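Local structure of glucosamine--fructose-6-phosphate aminotransferase [isomerizing] (Francisella tularensis subsp. tularensis, 3TBF) at residues A[56-61]-A[83-88]; A[68-73]-A[238-243]; A[74-79]-A[176-181]; A[198-203]-A[332-337]. The protein probably makes glucosamine 6-phosphate from fructose 6-phosphate and glutamine, with this C-terminal domain isomerising the sugar phosphate. One frame throughout, in Å; residues are numbered along the deposited sequence.

From the N terminus, contact 1 closes first, pairing strands 56-61 and 84-88, which helix 63-80 connects. That helix supplies one side of both contact 2 and contact 3, so each of these crosses contact 1. Contact 3 closes the shorter of the two loops, reaching helix 165-184 within the first SIS domain, and lies wholly within the span of contact 2, which runs on to helix 238-253 of the second. Contact 4 opens after contact 3 has closed and crosses contact 2. Contacts 1 and 3 thus build the first SIS domain, while contact 2 ties it to the second and contact 4 ties helix 190-201 to the last helix, 335-355.

Contact 1: A[56-61]-A[83-88]; sequences HICIVA and PCSVEI
Ile57 and Ile59 pair with Cys84 and Val86 in parallel register, and the backbone ladder between them is the firm part of this contact. Ile57 N donates to Pro83 O at 2.9 Å, and Ile57 O receives Ser85 N. The next rung repeats the pattern: Ile59 N reaches Ser85 O almost straight (172° at the hydrogen, 2.8 Å), and Ile59 O accepts from Glu87 N. Cys84 CA also comes to 3.2 Å from Ile57 O, a C-H···O contact that fills in between the regular bonds.

The apolar face is also well packed. Cys84 SG lies 3.8 Å from Ile59 CD1, while the Val86 and Ile59 side chains lie side by side, pointing the same way; Ile76 and Tyr66 of helix 63-80 cover this layer. On the other face His56 swings its ring across toward the neighbouring strand, with CG anti to the backbone N (chi1 -178°). Pro83 O then sits over one ring face near the rim, and Ser85 OG meets the ring edge in plane, 3.4 Å from CE1.

Further along this second face the contact slackens. Cys58, Ser85 and Glu87 are partly exposed, and the Glu87 chain leads off to a salt bridge with Arg95. The ladder itself weakens at its C-terminal end, where Ala61 N to Glu87 O is a weak bond of 3.3 Å. Strand 84-88 is one of the two outermost strands of this sheet within the chain. With helix 63-80 between them, the two strands form the first beta-alpha-beta crossover of the five-stranded parallel sheet, order 2-1-3-4-5, of an SIS domain.

Contact 2: A[68-73]-A[238-243]; sequences AGMTAK and YYPIAI
Met70, a selenomethionine here, packs on Pro240 where the segments 68-73 and 238-243 run antiparallel (170°), their axes 8.3 Å apart at closest approach. Met70 CB lies 3.9 Å from Pro240 CG, the root of the side chain resting against the proline ring. Farther out, the chain bends at its last torsion (chi3 67°), which turns the methyl toward the Tyr239 ring. There CE lies 3.9 Å from Tyr239 CE2, approaching the ring obliquely, and 4.0 Å from Ile243 CD1. Ile243 CD1 in turn sits over one face of the Tyr239 ring near its rim, so the methyl, the isoleucine tip and the aromatic ring close up together.

Helix 63-80 follows the first strand of the first SIS domain, and helix 238-253 holds the matching place after strand 229-234 of the second. The contact therefore joins equivalent helices of the tandem domains, near the centre of the chain.

Polar atoms enter only through van der Waals contact, with no hydrogen bond across the pair. Thr71 OG1 meets Pro240 CB at 3.4 Å and Ile241 CD1 at 4.0 Å. The hydroxyl is turned beside its own backbone N (chi1 -51°), where it is hydrogen-bonded to Asn67 O one turn earlier; the buried oxygen is thereby satisfied within its own helix. Leu171 of helix 165-184 packs on the same threonine, and Thr341 of helix 335-355 lies against Ile241.

Contact 3: A[74-79]-A[176-181]; sequences YWIEKY and IFTLVI
Two helices of the first SIS domain, 63-80 and 165-184, pack side by side here in a nearly parallel sense; the segments 74-79 and 176-181 have axes 9.4 Å apart, inclined by 20°. Thr178 is the residue that enters the interface, set between Trp75, Ile76 and Tyr79. Its methyl CG2 lies 3.7 Å from Trp75 O and 3.8 Å from Tyr79 CB, so one small branch touches two successive turns of helix 63-80.

The hydroxyl takes the other branch position, anti to the carbonyl carbon (chi1 -67°), which lets it bond back to Leu174 O in its own helix. Its polarity is thus satisfied locally while its flank packs against carbon, Ile76 CG1 at 3.5 Å and Trp75 CB at 3.8 Å. No hydrogen bond links the two segments.

Trp75 and Tyr79 start toward helix 165-184, but their rings lead away to Asp333: Trp75 NE1 is hydrogen-bonded to Asp333 O and Tyr79 OH to Asp333 OD2. On the side of helix 63-80 turned away from helix 165-184, Glu77 forms a salt bridge with Arg95 of the second subunit. Beside Thr178, the Ile76 methyl CD1 approaches the edge of the Phe177 ring, near its plane, 4.2 Å from CE2.

Contact 4: A[198-203]-A[332-337]; sequences EELKNI and HDFSAP
Glu199 OE2 is held by two backbone N-H groups at the amino end of helix 335-355, from Phe334 N at 2.9 Å and from Ser335 N at 3.1 Å. Both donors come from the same face of the carboxylate, Phe334 N from well above its plane (53° out of it) and Ser335 N on the anti side. The chain that delivers the group is fully extended, CG being anti to the backbone N (chi1 168°). The second oxygen, OE1, accepts from a water at 2.9 Å, and that water accepts from Asp333 N, so the turn 333-335 is held by both oxygens of one carboxylate, one directly and one through the water. OE1 also lies in the plane of the Phe334 ring, at its edge. Close to the start of a helix, the buried carboxylate is probably stabilised as the anion.

Apolar contacts flank this polar centre. Leu200 CD2 touches Phe334 CB at 3.5 Å, and Ile203 CG1 meets Ser335 CB at 3.6 Å.

A second shell sets the turn in place. Ala336 N is bonded to His332 O at 2.9 Å, and Ser335 OG is hydrogen-bonded to Ala330 O. Outside the two segments, Asp333 OD2 takes a salt bridge from Lys78, while the Phe334 ring meets those of Trp75 and Tyr79. A carboxylate bound by main-chain N-H groups at a helix start is a familiar form of helix-end stabilisation; here it fastens helix 190-201 to the start of helix 335-355, the last helix of the chain, in the second SIS domain.

Contact 1: A[56-61]-A[83-88]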
loop_
_atom_site.group_PDB
_atom_site.type_symbol
_atom_site.label_atom_id
_atom_site.label_comp_id
_atom_site.label_asym_id
_atom_site.label_seq_id
_atom_site.Cartn_x
_atom_site.Cartn_y
_atom_site.Cartn_z
ATOM N N HIS A 56 21.360 -0.352 1.261
ATOM C CA HIS A 56 19.958 -0.212 1.211
ATOM C C HIS A 56 19.504 -0.809 -0.086
ATOM O O HIS A 56 20.136 -0.682 -1.091
ATOM C CB HIS A 56 19.601 1.272 1.264
ATOM C CG HIS A 56 18.134 1.530 1.258
ATOM N ND1 HIS A 56 17.405 1.622 0.093
ATOM C CD2 HIS A 56 17.255 1.737 2.273
ATOM C CE1 HIS A 56 16.137 1.845 0.391
ATOM N NE2 HIS A 56 16.017 1.919 1.706
ATOM N N ILE A 57 18.374 -1.457 -0.045
ATOM C CA ILE A 57 17.829 -2.089 -1.221
ATOM C C ILE A 57 16.513 -1.445 -1.576
ATOM O O ILE A 57 15.623 -1.414 -0.751
ATOM C CB ILE A 57 17.592 -3.561 -0.970
ATOM C CG1 ILE A 57 18.909 -4.263 -0.814
ATOM C CG2 ILE A 57 16.821 -4.163 -2.109
ATOM C CD1 ILE A 57 18.732 -5.581 -0.256
ATOM N N CYS A 58 16.408 -1.011 -2.841
ATOM C CA CYS A 58 15.267 -0.269 -3.369
ATOM C C CYS A 58 14.586 -1.111 -4.422
ATOM O O CYS A 58 15.097 -1.255 -5.538
ATOM C CB CYS A 58 15.755 1.052 -4.016
ATOM S SG CYS A 58 14.725 2.514 -3.728
ATOM N N ILE A 59 13.435 -1.685 -4.099
ATOM C CA ILE A 59 12.759 -2.602 -5.045
ATOM C C ILE A 59 11.681 -1.785 -5.757
ATOM O O ILE A 59 10.856 -1.140 -5.109
ATOM C CB ILE A 59 12.144 -3.783 -4.373
ATOM C CG1 ILE A 59 13.199 -4.644 -3.681
ATOM C CG2 ILE A 59 11.441 -4.694 -5.381
ATOM C CD1 ILE A 59 12.599 -5.847 -2.905
ATOM N N VAL A 60 11.730 -1.800 -7.086
ATOM C CA VAL A 60 10.774 -1.140 -7.938
ATOM C C VAL A 60 10.102 -2.129 -8.882
ATOM O O VAL A 60 10.769 -2.911 -9.554
ATOM C CB VAL A 60 11.470 -0.056 -8.780
ATOM C CG1 VAL A 60 10.483 0.618 -9.764
ATOM C CG2 VAL A 60 12.099 0.973 -7.838
ATOM N N ALA A 61 8.780 -2.092 -8.952
ATOM C CA ALA A 61 8.047 -3.035 -9.793
ATOM C C ALA A 61 6.573 -2.636 -9.940
ATOM O O ALA A 61 6.105 -1.653 -9.322
ATOM C CB ALA A 61 8.145 -4.448 -9.209
ATOM N N PRO A 83 18.280 -2.647 5.175
ATOM C CA PRO A 83 17.014 -1.961 5.038
ATOM C C PRO A 83 16.481 -2.038 3.581
ATOM O O PRO A 83 17.268 -2.049 2.613
ATOM C CB PRO A 83 17.342 -0.536 5.476
ATOM C CG PRO A 83 18.769 -0.402 5.328
ATOM C CD PRO A 83 19.365 -1.746 5.568
ATOM N N CYS A 84 15.161 -2.115 3.432
ATOM C CA CYS A 84 14.558 -2.353 2.125
ATOM C C CYS A 84 13.320 -1.484 1.928
ATOM O O CYS A 84 12.479 -1.388 2.834
ATOM C CB CYS A 84 14.169 -3.811 2.069
ATOM S SG CYS A 84 13.654 -4.385 0.459
ATOM N N SER A 85 13.197 -0.817 0.786
ATOM C CA SER A 85 11.949 -0.158 0.488
ATOM C C SER A 85 11.339 -0.704 -0.804
ATOM O O SER A 85 12.055 -1.210 -1.701
ATOM C CB SER A 85 12.129 1.357 0.408
ATOM O OG SER A 85 12.960 1.688 -0.664
ATOM N N VAL A 86 10.015 -0.669 -0.893
ATOM C CA VAL A 86 9.426 -1.214 -2.049
ATOM C C VAL A 86 8.478 -0.222 -2.624
ATOM O O VAL A 86 7.588 0.201 -1.923
ATOM C CB VAL A 86 8.667 -2.517 -1.779
ATOM C CG1 VAL A 86 8.158 -3.034 -3.108
ATOM C CG2 VAL A 86 9.586 -3.579 -1.181
ATOM N N GLU A 87 8.619 0.091 -3.915
ATOM C CA GLU A 87 7.774 1.106 -4.495
ATOM C C GLU A 87 7.185 0.767 -5.855
ATOM O O GLU A 87 7.835 0.159 -6.700
ATOM C CB GLU A 87 8.522 2.436 -4.547
ATOM C CG GLU A 87 7.510 3.676 -4.474
ATOM C CD GLU A 87 8.204 5.030 -4.248
ATOM O OE1 GLU A 87 9.190 5.070 -3.452
ATOM O OE2 GLU A 87 7.731 6.033 -4.850
ATOM N N ILE A 88 5.952 1.176 -6.068
ATOM C CA ILE A 88 5.333 1.061 -7.358
ATOM C C ILE A 88 6.008 1.916 -8.444
ATOM O O ILE A 88 6.234 3.143 -8.302
ATOM C CB ILE A 88 3.843 1.417 -7.286
ATOM C CG1 ILE A 88 3.107 0.341 -6.508
ATOM C CG2 ILE A 88 3.204 1.365 -8.687
ATOM C CD1 ILE A 88 2.093 0.897 -5.570
#

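Contact 2: A[68-73]-A[238-243]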
loop_
_atom_site.group_PDB
_atom_site.type_symbol
_atom_site.label_atom_id
_atom_site.label_comp_id
_atom_site.label_asym_id
_atom_site.label_seq_id
_atom_site.Cartn_x
_atom_site.Cartn_y
_atom_site.Cartn_z
ATOM N N ALA A 68 5.441 -9.381 -5.101
ATOM C CA ALA A 68 6.553 -10.239 -4.707
ATOM C C ALA A 68 7.575 -9.439 -3.913
ATOM O O ALA A 68 8.077 -9.894 -2.889
ATOM C CB ALA A 68 7.220 -10.937 -5.963
ATOM N N GLY A 69 7.878 -8.236 -4.385
ATOM C CA GLY A 69 8.823 -7.373 -3.712
ATOM C C GLY A 69 8.439 -7.030 -2.296
ATOM O O GLY A 69 9.262 -7.039 -1.392
HETATM N N MSE A 70 7.175 -6.710 -2.098
HETATM C CA MSE A 70 6.656 -6.497 -0.762
HETATM C C MSE A 70 6.853 -7.710 0.141
HETATM O O MSE A 70 7.139 -7.576 1.342
HETATM C CB MSE A 70 5.153 -6.185 -0.839
HETATM C CG MSE A 70 4.873 -4.751 -1.171
HETATM SE SE MSE A 70 2.922 -4.393 -1.120
HETATM C CE MSE A 70 2.642 -4.642 0.835
ATOM N N THR A 71 6.705 -8.907 -0.423
ATOM C CA THR A 71 6.887 -10.095 0.396
ATOM C C THR A 71 8.351 -10.116 0.802
ATOM O O THR A 71 8.710 -10.290 1.957
ATOM C CB THR A 71 6.528 -11.337 -0.384
ATOM O OG1 THR A 71 5.228 -11.187 -0.977
ATOM C CG2 THR A 71 6.524 -12.521 0.491
ATOM N N ALA A 72 9.209 -9.895 -0.162
ATOM C CA ALA A 72 10.651 -10.057 0.032
ATOM C C ALA A 72 11.232 -9.081 1.049
ATOM O O ALA A 72 12.288 -9.308 1.630
ATOM C CB ALA A 72 11.376 -9.830 -1.335
ATOM N N LYS A 73 10.593 -7.934 1.205
ATOM C CA LYS A 73 11.121 -6.942 2.118
ATOM C C LYS A 73 11.147 -7.548 3.530
ATOM O O LYS A 73 12.077 -7.309 4.286
ATOM C CB LYS A 73 10.301 -5.659 2.035
ATOM C CG LYS A 73 10.309 -4.816 3.304
ATOM C CD LYS A 73 9.539 -3.512 3.166
ATOM C CE LYS A 73 9.904 -2.580 4.336
ATOM N NZ LYS A 73 9.674 -1.192 4.046
ATOM N N TYR A 238 2.287 -12.498 4.889
ATOM C CA TYR A 238 1.130 -13.076 4.181
ATOM C C TYR A 238 0.152 -12.000 3.745
ATOM O O TYR A 238 -0.832 -12.281 3.032
ATOM C CB TYR A 238 0.456 -14.160 5.053
ATOM C CG TYR A 238 1.510 -15.133 5.498
ATOM C CD1 TYR A 238 1.890 -16.160 4.673
ATOM C CD2 TYR A 238 2.206 -14.963 6.687
ATOM C CE1 TYR A 238 2.948 -17.013 5.013
ATOM C CE2 TYR A 238 3.252 -15.820 7.056
ATOM C CZ TYR A 238 3.621 -16.830 6.199
ATOM O OH TYR A 238 4.651 -17.677 6.510
ATOM N N TYR A 239 0.420 -10.758 4.171
ATOM C CA TYR A 239 -0.363 -9.645 3.711
ATOM C C TYR A 239 -0.166 -9.500 2.214
ATOM O O TYR A 239 -1.143 -9.597 1.468
ATOM C CB TYR A 239 -0.145 -8.340 4.544
ATOM C CG TYR A 239 -0.709 -7.072 3.917
ATOM C CD1 TYR A 239 -1.984 -7.052 3.371
ATOM C CD2 TYR A 239 0.045 -5.900 3.857
ATOM C CE1 TYR A 239 -2.512 -5.886 2.748
ATOM C CE2 TYR A 239 -0.468 -4.726 3.239
ATOM C CZ TYR A 239 -1.747 -4.737 2.686
ATOM O OH TYR A 239 -2.256 -3.595 2.095
ATOM N N PRO A 240 1.087 -9.351 1.746
ATOM C CA PRO A 240 1.285 -9.290 0.299
ATOM C C PRO A 240 0.803 -10.535 -0.419
ATOM O O PRO A 240 0.456 -10.484 -1.609
ATOM C CB PRO A 240 2.793 -9.136 0.142
ATOM C CG PRO A 240 3.357 -8.725 1.449
ATOM C CD PRO A 240 2.313 -9.059 2.519
ATOM N N ILE A 241 0.841 -11.691 0.240
ATOM C CA ILE A 241 0.322 -12.893 -0.393
ATOM C C ILE A 241 -1.201 -12.751 -0.569
ATOM O O ILE A 241 -1.745 -13.138 -1.612
ATOM C CB ILE A 241 0.691 -14.140 0.428
ATOM C CG1 ILE A 241 2.224 -14.354 0.405
ATOM C CG2 ILE A 241 -0.091 -15.442 -0.015
ATOM C CD1 ILE A 241 2.837 -14.336 -0.915
ATOM N N ALA A 242 -1.884 -12.184 0.431
ATOM C CA ALA A 242 -3.316 -11.871 0.314
ATOM C C ALA A 242 -3.616 -10.884 -0.806
ATOM O O ALA A 242 -4.579 -11.035 -1.563
ATOM C CB ALA A 242 -3.885 -11.349 1.672
ATOM N N ILE A 243 -2.795 -9.854 -0.905
ATOM C CA ILE A 243 -2.926 -8.868 -1.979
ATOM C C ILE A 243 -2.777 -9.538 -3.323
ATOM O O ILE A 243 -3.499 -9.210 -4.261
ATOM C CB ILE A 243 -1.830 -7.839 -1.903
ATOM C CG1 ILE A 243 -2.000 -6.944 -0.682
ATOM C CG2 ILE A 243 -1.804 -6.957 -3.176
ATOM C CD1 ILE A 243 -0.906 -5.923 -0.619
#

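Contact 3: A[74-79]-A[176-181]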
loop_
_atom_site.group_PDB
_atom_site.type_symbol
_atom_site.label_atom_id
_atom_site.label_comp_id
_atom_site.label_asym_id
_atom_site.label_seq_id
_atom_site.Cartn_x
_atom_site.Cartn_y
_atom_site.Cartn_z
ATOM N N TYR A 74 10.150 -8.344 3.877
ATOM C CA TYR A 74 10.090 -8.905 5.222
ATOM C C TYR A 74 11.343 -9.766 5.397
ATOM O O TYR A 74 12.016 -9.686 6.439
ATOM C CB TYR A 74 8.825 -9.735 5.422
ATOM C CG TYR A 74 7.577 -8.915 5.618
ATOM C CD1 TYR A 74 6.933 -8.331 4.548
ATOM C CD2 TYR A 74 7.001 -8.751 6.876
ATOM C CE1 TYR A 74 5.742 -7.545 4.708
ATOM C CE2 TYR A 74 5.820 -7.986 7.053
ATOM C CZ TYR A 74 5.200 -7.381 5.955
ATOM O OH TYR A 74 4.037 -6.612 6.105
ATOM N N TRP A 75 11.670 -10.562 4.367
ATOM C CA TRP A 75 12.785 -11.539 4.425
ATOM C C TRP A 75 14.110 -10.774 4.479
ATOM O O TRP A 75 14.978 -11.106 5.268
ATOM C CB TRP A 75 12.827 -12.422 3.169
ATOM C CG TRP A 75 11.742 -13.369 3.006
ATOM C CD1 TRP A 75 11.038 -13.981 3.997
ATOM C CD2 TRP A 75 11.269 -13.925 1.769
ATOM N NE1 TRP A 75 10.134 -14.873 3.452
ATOM C CE2 TRP A 75 10.270 -14.870 2.089
ATOM C CE3 TRP A 75 11.591 -13.718 0.440
ATOM C CZ2 TRP A 75 9.576 -15.602 1.118
ATOM C CZ3 TRP A 75 10.899 -14.461 -0.546
ATOM C CH2 TRP A 75 9.900 -15.395 -0.186
ATOM N N ILE A 76 14.240 -9.762 3.637
ATOM C CA ILE A 76 15.484 -9.022 3.535
ATOM C C ILE A 76 15.866 -8.312 4.815
ATOM O O ILE A 76 17.003 -8.367 5.248
ATOM C CB ILE A 76 15.479 -8.007 2.415
ATOM C CG1 ILE A 76 15.464 -8.720 1.064
ATOM C CG2 ILE A 76 16.732 -7.166 2.524
ATOM C CD1 ILE A 76 15.103 -7.881 -0.087
ATOM N N GLU A 77 14.907 -7.625 5.402
ATOM C CA GLU A 77 15.124 -6.957 6.658
ATOM C C GLU A 77 15.399 -7.922 7.797
ATOM O O GLU A 77 16.327 -7.720 8.549
ATOM C CB GLU A 77 13.931 -6.036 6.941
ATOM C CG GLU A 77 13.896 -4.880 5.928
ATOM C CD GLU A 77 13.451 -3.508 6.489
ATOM O OE1 GLU A 77 12.954 -3.454 7.661
ATOM O OE2 GLU A 77 13.624 -2.506 5.718
ATOM N N LYS A 78 14.629 -8.990 7.878
ATOM C CA LYS A 78 14.729 -9.918 8.971
ATOM C C LYS A 78 15.976 -10.795 8.914
ATOM O O LYS A 78 16.618 -10.972 9.937
ATOM C CB LYS A 78 13.494 -10.843 8.987
ATOM C CG LYS A 78 13.562 -11.963 10.009
ATOM C CD LYS A 78 12.180 -12.638 10.236
ATOM C CE LYS A 78 12.321 -13.773 11.232
ATOM N NZ LYS A 78 11.034 -14.476 11.475
ATOM N N TYR A 79 16.283 -11.370 7.741
ATOM C CA TYR A 79 17.374 -12.312 7.582
ATOM C C TYR A 79 18.667 -11.704 7.106
ATOM O O TYR A 79 19.693 -12.009 7.653
ATOM C CB TYR A 79 16.975 -13.439 6.627
ATOM C CG TYR A 79 15.926 -14.340 7.186
ATOM C CD1 TYR A 79 16.244 -15.348 8.091
ATOM C CD2 TYR A 79 14.605 -14.182 6.855
ATOM C CE1 TYR A 79 15.253 -16.197 8.641
ATOM C CE2 TYR A 79 13.615 -15.005 7.393
ATOM C CZ TYR A 79 13.944 -16.012 8.276
ATOM O OH TYR A 79 12.950 -16.809 8.757
ATOM N N ILE A 176 16.492 -16.529 -2.437
ATOM C CA ILE A 176 17.872 -16.901 -2.689
ATOM C C ILE A 176 18.791 -15.674 -2.563
ATOM O O ILE A 176 19.788 -15.730 -1.885
ATOM C CB ILE A 176 18.028 -17.535 -4.091
ATOM C CG1 ILE A 176 17.446 -18.937 -4.081
ATOM C CG2 ILE A 176 19.499 -17.543 -4.567
ATOM C CD1 ILE A 176 17.158 -19.422 -5.492
ATOM N N PHE A 177 18.437 -14.585 -3.223
ATOM C CA PHE A 177 19.074 -13.287 -3.039
ATOM C C PHE A 177 19.187 -12.879 -1.550
ATOM O O PHE A 177 20.236 -12.430 -1.104
ATOM C CB PHE A 177 18.287 -12.221 -3.838
ATOM C CG PHE A 177 18.708 -10.817 -3.560
ATOM C CD1 PHE A 177 19.940 -10.385 -3.950
ATOM C CD2 PHE A 177 17.866 -9.938 -2.927
ATOM C CE1 PHE A 177 20.353 -9.088 -3.703
ATOM C CE2 PHE A 177 18.271 -8.639 -2.676
ATOM C CZ PHE A 177 19.522 -8.219 -3.081
ATOM N N THR A 178 18.125 -13.050 -0.777
ATOM C CA THR A 178 18.212 -12.759 0.649
ATOM C C THR A 178 19.344 -13.529 1.269
ATOM O O THR A 178 20.119 -12.942 2.010
ATOM C CB THR A 178 16.925 -13.093 1.389
ATOM O OG1 THR A 178 15.911 -12.206 0.946
ATOM C CG2 THR A 178 17.058 -12.909 2.852
ATOM N N LEU A 179 19.467 -14.827 0.966
ATOM C CA LEU A 179 20.509 -15.634 1.624
ATOM C C LEU A 179 21.923 -15.300 1.103
ATOM O O LEU A 179 22.894 -15.254 1.870
ATOM C CB LEU A 179 20.209 -17.120 1.523
ATOM C CG LEU A 179 18.865 -17.564 2.122
ATOM C CD1 LEU A 179 18.550 -19.055 1.814
ATOM C CD2 LEU A 179 18.811 -17.385 3.601
ATOM N N VAL A 180 22.060 -15.030 -0.172
ATOM C CA VAL A 180 23.323 -14.547 -0.689
ATOM C C VAL A 180 23.817 -13.278 -0.011
ATOM O O VAL A 180 24.946 -13.179 0.368
ATOM C CB VAL A 180 23.223 -14.266 -2.197
ATOM C CG1 VAL A 180 24.463 -13.428 -2.687
ATOM C CG2 VAL A 180 23.056 -15.634 -3.000
ATOM N N ILE A 181 22.927 -12.313 0.174
ATOM C CA ILE A 181 23.253 -11.061 0.846
ATOM C C ILE A 181 23.536 -11.317 2.302
ATOM O O ILE A 181 24.469 -10.769 2.859
ATOM C CB ILE A 181 22.092 -10.025 0.719
ATOM C CG1 ILE A 181 21.905 -9.680 -0.736
ATOM C CG2 ILE A 181 22.411 -8.704 1.468
ATOM C CD1 ILE A 181 23.224 -9.189 -1.435
#

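Contact 4: A[198-203]-A[332-337]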
loop_
_atom_site.group_PDB
_atom_site.type_symbol
_atom_site.label_atom_id
_atom_site.label_comp_id
_atom_site.label_asym_id
_atom_site.label_seq_id
_atom_site.Cartn_x
_atom_site.Cartn_y
_atom_site.Cartn_z
ATOM N N GLU A 198 17.914 -25.480 2.852
ATOM C CA GLU A 198 17.136 -26.728 2.839
ATOM C C GLU A 198 15.659 -26.451 2.825
ATOM O O GLU A 198 14.910 -27.167 2.208
ATOM C CB GLU A 198 17.468 -27.680 4.018
ATOM C CG GLU A 198 18.882 -28.318 3.898
ATOM C CD GLU A 198 19.123 -29.195 2.582
ATOM O OE1 GLU A 198 18.462 -30.272 2.444
ATOM O OE2 GLU A 198 19.990 -28.836 1.712
ATOM N N GLU A 199 15.229 -25.408 3.516
ATOM C CA GLU A 199 13.849 -25.045 3.474
ATOM C C GLU A 199 13.405 -24.637 2.048
ATOM O O GLU A 199 12.301 -24.955 1.638
ATOM C CB GLU A 199 13.586 -23.929 4.499
ATOM C CG GLU A 199 12.246 -23.261 4.344
ATOM C CD GLU A 199 11.904 -22.240 5.478
ATOM O OE1 GLU A 199 12.757 -21.925 6.372
ATOM O OE2 GLU A 199 10.752 -21.747 5.424
ATOM N N LEU A 200 14.245 -23.918 1.313
ATOM C CA LEU A 200 13.923 -23.558 -0.067
ATOM C C LEU A 200 13.823 -24.838 -0.890
ATOM O O LEU A 200 12.901 -24.991 -1.666
ATOM C CB LEU A 200 14.961 -22.612 -0.684
ATOM C CG LEU A 200 15.069 -21.202 -0.093
ATOM C CD1 LEU A 200 16.036 -20.259 -0.903
ATOM C CD2 LEU A 200 13.687 -20.506 0.119
ATOM N N LYS A 201 14.744 -25.774 -0.710
ATOM C CA LYS A 201 14.640 -27.042 -1.467
ATOM C C LYS A 201 13.351 -27.856 -1.201
ATOM O O LYS A 201 12.882 -28.608 -2.064
ATOM C CB LYS A 201 15.831 -27.900 -1.224
ATOM C CG LYS A 201 17.082 -27.327 -1.776
ATOM C CD LYS A 201 18.178 -28.300 -1.515
ATOM C CE LYS A 201 19.523 -27.767 -1.870
ATOM N NZ LYS A 201 20.541 -28.505 -1.051
ATOM N N ASN A 202 12.763 -27.660 -0.028
ATOM C CA ASN A 202 11.623 -28.440 0.370
ATOM C C ASN A 202 10.365 -27.851 -0.201
ATOM O O ASN A 202 9.307 -28.453 -0.056
ATOM C CB ASN A 202 11.497 -28.510 1.896
ATOM C CG ASN A 202 12.669 -29.278 2.565
ATOM O OD1 ASN A 202 13.390 -30.075 1.932
ATOM N ND2 ASN A 202 12.852 -29.016 3.853
ATOM N N ILE A 203 10.450 -26.684 -0.825
ATOM C CA ILE A 203 9.266 -26.074 -1.375
ATOM C C ILE A 203 8.541 -26.929 -2.418
ATOM O O ILE A 203 7.312 -26.912 -2.516
ATOM C CB ILE A 203 9.537 -24.639 -1.995
ATOM C CG1 ILE A 203 9.907 -23.645 -0.886
ATOM C CG2 ILE A 203 8.277 -24.138 -2.661
ATOM C CD1 ILE A 203 10.252 -22.202 -1.339
ATOM N N HIS A 332 7.892 -22.885 6.743
ATOM C CA HIS A 332 8.238 -21.724 7.557
ATOM C C HIS A 332 8.305 -20.408 6.744
ATOM O O HIS A 332 7.548 -20.219 5.790
ATOM C CB HIS A 332 9.520 -22.041 8.349
ATOM C CG HIS A 332 9.398 -23.265 9.208
ATOM N ND1 HIS A 332 8.398 -23.417 10.149
ATOM C CD2 HIS A 332 10.141 -24.399 9.253
ATOM C CE1 HIS A 332 8.539 -24.594 10.736
ATOM N NE2 HIS A 332 9.589 -25.207 10.210
ATOM N N ASP A 333 9.182 -19.490 7.112
ATOM C CA ASP A 333 9.109 -18.138 6.540
ATOM C C ASP A 333 9.378 -18.096 5.075
ATOM O O ASP A 333 8.882 -17.225 4.364
ATOM C CB ASP A 333 10.118 -17.200 7.200
ATOM C CG ASP A 333 9.652 -16.672 8.564
ATOM O OD1 ASP A 333 8.493 -16.989 9.005
ATOM O OD2 ASP A 333 10.482 -15.894 9.147
ATOM N N PHE A 334 10.222 -18.991 4.612
ATOM C CA PHE A 334 10.624 -18.897 3.229
ATOM C C PHE A 334 9.642 -19.678 2.356
ATOM O O PHE A 334 9.229 -19.192 1.279
ATOM C CB PHE A 334 12.056 -19.330 3.027
ATOM C CG PHE A 334 13.057 -18.325 3.474
ATOM C CD1 PHE A 334 13.238 -17.167 2.779
ATOM C CD2 PHE A 334 13.851 -18.549 4.559
ATOM C CE1 PHE A 334 14.204 -16.213 3.173
ATOM C CE2 PHE A 334 14.818 -17.638 4.925
ATOM C CZ PHE A 334 14.985 -16.459 4.219
ATOM N N SER A 335 9.216 -20.841 2.833
ATOM C CA SER A 335 8.357 -21.670 2.031
ATOM C C SER A 335 6.912 -21.259 2.063
ATOM O O SER A 335 6.241 -21.309 1.048
ATOM C CB SER A 335 8.512 -23.171 2.423
ATOM O OG SER A 335 8.143 -23.452 3.764
ATOM N N ALA A 336 6.424 -20.827 3.209
ATOM C CA ALA A 336 4.982 -20.684 3.388
ATOM C C ALA A 336 4.389 -19.635 2.495
ATOM O O ALA A 336 3.318 -19.838 1.950
ATOM C CB ALA A 336 4.594 -20.468 4.876
ATOM N N PRO A 337 5.081 -18.517 2.282
ATOM C CA PRO A 337 4.482 -17.546 1.355
ATOM C C PRO A 337 4.219 -18.076 -0.060
ATOM O O PRO A 337 3.198 -17.754 -0.683
ATOM C CB PRO A 337 5.531 -16.427 1.308
ATOM C CG PRO A 337 6.155 -16.511 2.737
ATOM C CD PRO A 337 6.300 -18.001 2.930
HETATM O O HOH W 1 11.870 -19.663 7.981
#